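Local coordinates for protein signal transduction histidine kinase, LytS (Clostridium beijerinckii, PDB 5XSJ) that probably serves as a membrane-bound sensor histidine kinase of a two-component system, transferring a phosphoryl group from ATP to a protein histidine, and appears here as its N-terminal helical region, at residues K26-I40 with F111-A125. Numbering follows the deposited sequence.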
# COMPACT_ATOMS: atom_id res chain seq x y z
N LYS B 26 6.29 20.54 -7.52
CA LYS B 26 5.72 19.20 -7.67
C LYS B 26 6.26 18.51 -8.92
O LYS B 26 6.66 17.35 -8.87
CB LYS B 26 4.19 19.29 -7.71
CG LYS B 26 3.46 17.96 -7.66
CD LYS B 26 1.95 18.18 -7.64
CE LYS B 26 1.24 16.84 -7.48
NZ LYS B 26 1.92 15.81 -8.34
N GLN B 27 6.31 19.25 -10.03
CA GLN B 27 6.92 18.73 -11.25
C GLN B 27 8.41 18.40 -11.07
O GLN B 27 8.90 17.38 -11.57
CB GLN B 27 6.79 19.73 -12.39
CG GLN B 27 5.38 20.17 -12.76
CD GLN B 27 5.39 21.10 -13.99
OE1 GLN B 27 6.23 22.02 -14.11
NE2 GLN B 27 4.47 20.84 -14.91
N HIS B 28 9.14 19.27 -10.37
CA HIS B 28 10.57 19.00 -10.13
C HIS B 28 10.77 17.71 -9.34
O HIS B 28 11.63 16.89 -9.66
CB HIS B 28 11.23 20.15 -9.36
CG HIS B 28 11.33 21.43 -10.13
ND1 HIS B 28 11.82 21.48 -11.42
CD2 HIS B 28 11.03 22.70 -9.79
CE1 HIS B 28 11.79 22.73 -11.85
NE2 HIS B 28 11.30 23.49 -10.89
N VAL B 29 9.98 17.56 -8.28
CA VAL B 29 10.08 16.36 -7.46
C VAL B 29 9.73 15.13 -8.29
O VAL B 29 10.48 14.16 -8.30
CB VAL B 29 9.14 16.42 -6.22
CG1 VAL B 29 9.26 15.15 -5.44
CG2 VAL B 29 9.49 17.63 -5.33
N ASP B 30 8.61 15.18 -9.01
CA ASP B 30 8.22 14.07 -9.87
C ASP B 30 9.28 13.76 -10.92
O ASP B 30 9.63 12.61 -11.13
CB ASP B 30 6.88 14.36 -10.56
CG ASP B 30 5.72 14.48 -9.56
OD1 ASP B 30 5.94 14.22 -8.35
OD2 ASP B 30 4.59 14.84 -9.98
N SER B 31 9.81 14.79 -11.57
CA SER B 31 10.80 14.55 -12.61
C SER B 31 12.11 14.03 -12.01
O SER B 31 12.81 13.19 -12.61
CB SER B 31 11.05 15.82 -13.42
OG SER B 31 12.18 15.66 -14.25
N SER B 32 12.44 14.52 -10.82
CA SER B 32 13.65 14.05 -10.13
C SER B 32 13.56 12.54 -9.84
O SER B 32 14.53 11.80 -10.09
CB SER B 32 13.86 14.82 -8.83
OG SER B 32 14.96 14.30 -8.12
N LEU B 33 12.41 12.10 -9.34
CA LEU B 33 12.16 10.69 -9.02
C LEU B 33 12.26 9.82 -10.27
O LEU B 33 12.91 8.77 -10.26
CB LEU B 33 10.77 10.51 -8.38
CG LEU B 33 10.38 9.06 -8.03
CD1 LEU B 33 11.31 8.46 -6.97
CD2 LEU B 33 8.93 8.95 -7.61
N ASP B 34 11.62 10.27 -11.34
CA ASP B 34 11.58 9.52 -12.58
C ASP B 34 12.99 9.30 -13.15
O ASP B 34 13.34 8.18 -13.55
CB ASP B 34 10.70 10.28 -13.58
CG ASP B 34 10.54 9.54 -14.89
OD1 ASP B 34 10.72 8.30 -14.91
OD2 ASP B 34 10.24 10.20 -15.90
N ASN B 35 13.80 10.35 -13.15
CA ASN B 35 15.16 10.24 -13.64
C ASN B 35 16.00 9.38 -12.72
O ASN B 35 16.76 8.53 -13.19
CB ASN B 35 15.78 11.63 -13.81
CG ASN B 35 15.30 12.31 -15.08
OD1 ASN B 35 15.78 12.00 -16.16
ND2 ASN B 35 14.31 13.20 -14.96
N PHE B 36 15.84 9.57 -11.41
CA PHE B 36 16.47 8.71 -10.40
C PHE B 36 16.19 7.23 -10.66
O PHE B 36 17.11 6.43 -10.72
CB PHE B 36 15.97 9.11 -9.00
CG PHE B 36 16.32 8.12 -7.92
CD1 PHE B 36 17.61 8.02 -7.43
CD2 PHE B 36 15.34 7.30 -7.37
CE1 PHE B 36 17.93 7.12 -6.43
CE2 PHE B 36 15.65 6.40 -6.37
CZ PHE B 36 16.95 6.30 -5.89
N ASN B 37 14.91 6.89 -10.80
CA ASN B 37 14.48 5.52 -11.11
C ASN B 37 15.19 4.96 -12.34
O ASN B 37 15.77 3.88 -12.30
CB ASN B 37 12.97 5.48 -11.33
CG ASN B 37 12.18 5.57 -10.03
OD1 ASN B 37 12.69 5.31 -8.94
ND2 ASN B 37 10.91 5.94 -10.14
N GLN B 38 15.15 5.71 -13.44
CA GLN B 38 15.82 5.27 -14.67
C GLN B 38 17.31 5.10 -14.48
O GLN B 38 17.90 4.18 -15.04
CB GLN B 38 15.56 6.26 -15.81
CG GLN B 38 14.08 6.32 -16.24
CD GLN B 38 13.84 7.43 -17.24
OE1 GLN B 38 14.42 7.44 -18.33
NE2 GLN B 38 13.03 8.40 -16.86
N TYR B 39 17.92 5.97 -13.68
CA TYR B 39 19.35 5.87 -13.46
C TYR B 39 19.72 4.58 -12.74
O TYR B 39 20.63 3.87 -13.16
CB TYR B 39 19.89 7.05 -12.66
CG TYR B 39 21.37 6.95 -12.40
CD1 TYR B 39 22.29 6.98 -13.45
CD2 TYR B 39 21.86 6.80 -11.11
CE1 TYR B 39 23.67 6.87 -13.22
CE2 TYR B 39 23.23 6.70 -10.86
CZ TYR B 39 24.13 6.74 -11.92
OH TYR B 39 25.48 6.65 -11.69
N ILE B 40 19.00 4.27 -11.66
CA ILE B 40 19.25 3.04 -10.91
C ILE B 40 19.02 1.80 -11.77
O ILE B 40 19.71 0.79 -11.60
CB ILE B 40 18.36 2.96 -9.63
CG1 ILE B 40 18.67 4.11 -8.68
CG2 ILE B 40 18.53 1.61 -8.92
CD1 ILE B 40 20.17 4.31 -8.43
N PHE B 111 15.89 2.52 -1.82
CA PHE B 111 15.31 2.67 -3.15
C PHE B 111 13.80 2.84 -3.02
O PHE B 111 13.20 3.73 -3.62
CB PHE B 111 15.64 1.45 -4.01
CG PHE B 111 15.41 1.64 -5.47
CD1 PHE B 111 15.35 2.91 -6.02
CD2 PHE B 111 15.25 0.55 -6.31
CE1 PHE B 111 15.15 3.09 -7.39
CE2 PHE B 111 15.06 0.72 -7.66
CZ PHE B 111 15.00 1.99 -8.21
N VAL B 112 13.19 1.96 -2.22
CA VAL B 112 11.78 2.04 -1.88
C VAL B 112 11.43 3.32 -1.14
O VAL B 112 10.47 4.00 -1.49
CB VAL B 112 11.37 0.81 -1.04
CG1 VAL B 112 10.02 1.04 -0.39
CG2 VAL B 112 11.35 -0.42 -1.91
N ALA B 113 12.20 3.65 -0.11
CA ALA B 113 11.91 4.86 0.68
C ALA B 113 11.92 6.11 -0.20
O ALA B 113 11.05 6.97 -0.07
CB ALA B 113 12.88 5.01 1.84
N ALA B 114 12.88 6.21 -1.12
CA ALA B 114 12.93 7.35 -2.03
C ALA B 114 11.64 7.52 -2.82
O ALA B 114 11.14 8.63 -2.96
CB ALA B 114 14.12 7.22 -2.98
N LYS B 115 11.08 6.42 -3.33
CA LYS B 115 9.78 6.47 -4.01
C LYS B 115 8.67 6.92 -3.08
O LYS B 115 7.84 7.76 -3.43
CB LYS B 115 9.38 5.11 -4.57
CG LYS B 115 10.42 4.41 -5.45
CD LYS B 115 9.97 2.96 -5.71
CE LYS B 115 10.96 2.22 -6.56
NZ LYS B 115 11.20 3.00 -7.81
N ASN B 116 8.64 6.30 -1.90
CA ASN B 116 7.62 6.62 -0.90
C ASN B 116 7.73 8.07 -0.48
O ASN B 116 6.73 8.78 -0.42
CB ASN B 116 7.75 5.73 0.35
CG ASN B 116 7.32 4.29 0.10
OD1 ASN B 116 6.55 4.02 -0.82
ND2 ASN B 116 7.80 3.37 0.94
N ILE B 117 8.94 8.52 -0.18
CA ILE B 117 9.11 9.87 0.30
C ILE B 117 8.75 10.89 -0.79
O ILE B 117 8.14 11.91 -0.51
CB ILE B 117 10.53 10.13 0.80
CG1 ILE B 117 10.84 9.23 2.00
CG2 ILE B 117 10.70 11.59 1.20
CD1 ILE B 117 12.30 9.27 2.44
N ALA B 118 9.10 10.58 -2.04
CA ALA B 118 8.72 11.48 -3.13
C ALA B 118 7.20 11.61 -3.18
O ALA B 118 6.68 12.70 -3.41
CB ALA B 118 9.29 10.98 -4.46
N SER B 119 6.48 10.52 -2.92
CA SER B 119 5.02 10.59 -2.93
C SER B 119 4.50 11.44 -1.80
O SER B 119 3.51 12.14 -1.98
CB SER B 119 4.38 9.19 -2.88
OG SER B 119 4.44 8.65 -1.57
N TYR B 120 5.14 11.42 -0.63
CA TYR B 120 4.73 12.34 0.44
C TYR B 120 4.86 13.79 -0.02
O TYR B 120 3.98 14.61 0.26
CB TYR B 120 5.54 12.15 1.72
CG TYR B 120 5.60 10.73 2.25
CD1 TYR B 120 4.56 9.83 2.03
CD2 TYR B 120 6.70 10.30 2.98
CE1 TYR B 120 4.63 8.53 2.51
CE2 TYR B 120 6.77 9.02 3.48
CZ TYR B 120 5.75 8.14 3.24
OH TYR B 120 5.85 6.87 3.74
N CYS B 121 5.97 14.10 -0.71
CA CYS B 121 6.19 15.46 -1.24
C CYS B 121 5.03 15.89 -2.16
O CYS B 121 4.52 17.00 -2.05
CB CYS B 121 7.54 15.54 -1.98
SG CYS B 121 9.00 15.39 -0.90
N ASP B 122 4.59 15.00 -3.04
CA ASP B 122 3.43 15.27 -3.89
C ASP B 122 2.18 15.66 -3.13
O ASP B 122 1.45 16.54 -3.56
CB ASP B 122 3.10 14.06 -4.76
CG ASP B 122 4.01 13.96 -5.94
OD1 ASP B 122 4.75 14.95 -6.18
OD2 ASP B 122 3.99 12.92 -6.63
N ALA B 123 1.93 14.99 -2.00
CA ALA B 123 0.74 15.30 -1.21
C ALA B 123 0.86 16.66 -0.51
O ALA B 123 -0.12 17.41 -0.44
CB ALA B 123 0.46 14.19 -0.18
N TYR B 124 2.04 16.98 0.02
CA TYR B 124 2.23 18.30 0.62
C TYR B 124 2.01 19.39 -0.43
O TYR B 124 1.39 20.42 -0.17
CB TYR B 124 3.63 18.44 1.25
CG TYR B 124 3.83 17.54 2.44
CD1 TYR B 124 2.91 17.50 3.47
CD2 TYR B 124 4.93 16.69 2.52
CE1 TYR B 124 3.07 16.67 4.56
CE2 TYR B 124 5.11 15.85 3.61
CZ TYR B 124 4.18 15.85 4.63
OH TYR B 124 4.33 15.01 5.71
N ALA B 125 2.52 19.15 -1.63
CA ALA B 125 2.46 20.12 -2.71
C ALA B 125 1.02 20.37 -3.15
O ALA B 125 0.62 21.50 -3.36
CB ALA B 125 3.29 19.66 -3.89
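Ile-40 CG2 lies over one face of the Phe-111 ring, somewhat toward the rim and 3.9 Å from the centroid, a CH-pi contact. Lys-115 CE lies over the opposite face, one turn further along the same helix. Phe-36 CE2 lies at the edge of the Phe-111 ring, in its plane and 3.5 Å from Phe-111 CE1. As a pair the rings are oblique, with planes 72° apart. Phe-111 CG stands anti to the backbone N (chi1 -165°), which carries the ring across to helix 15-42.

The Lys-115 chain runs on past Phe-111 and bends at its last torsion. Its NZ donates to Asn-37 OD1 at 3.0 Å. The ammonium approaches from above the carbonyl plane, 57° out of it.

The segments belong to the first and last helices of a four-helix bundle and run antiparallel. In the middle the packing is apolar. Leu-33 CD2 rests on Ala-118 CB at 3.8 Å, while the CD1 branch reaches the backbone of Ala-114 and Lys-115. Val-29 CG1 touches Cys-121 CB at 3.9 Å.

The other end is charged. Asp-30 and Asp-122 come from opposite directions with their carboxylate planes nearly perpendicular. Asp-30 OD1 is 2.6 Å from Asp-122 OD1, and one of the acids probably holds a proton. Lys-26 joins both acids in a salt-bridge network, weakly to Asp-30 and at long range to Asp-122. Its positive charge probably offsets part of the repulsion between the two acids. Nearer the backbone, Lys-26 CB packs on Ala-125 CB.

Further out, Phe-36 also touches Thr-94 of helix 73-99. Lys-26 packs against Gln-130 of a second copy of the protein.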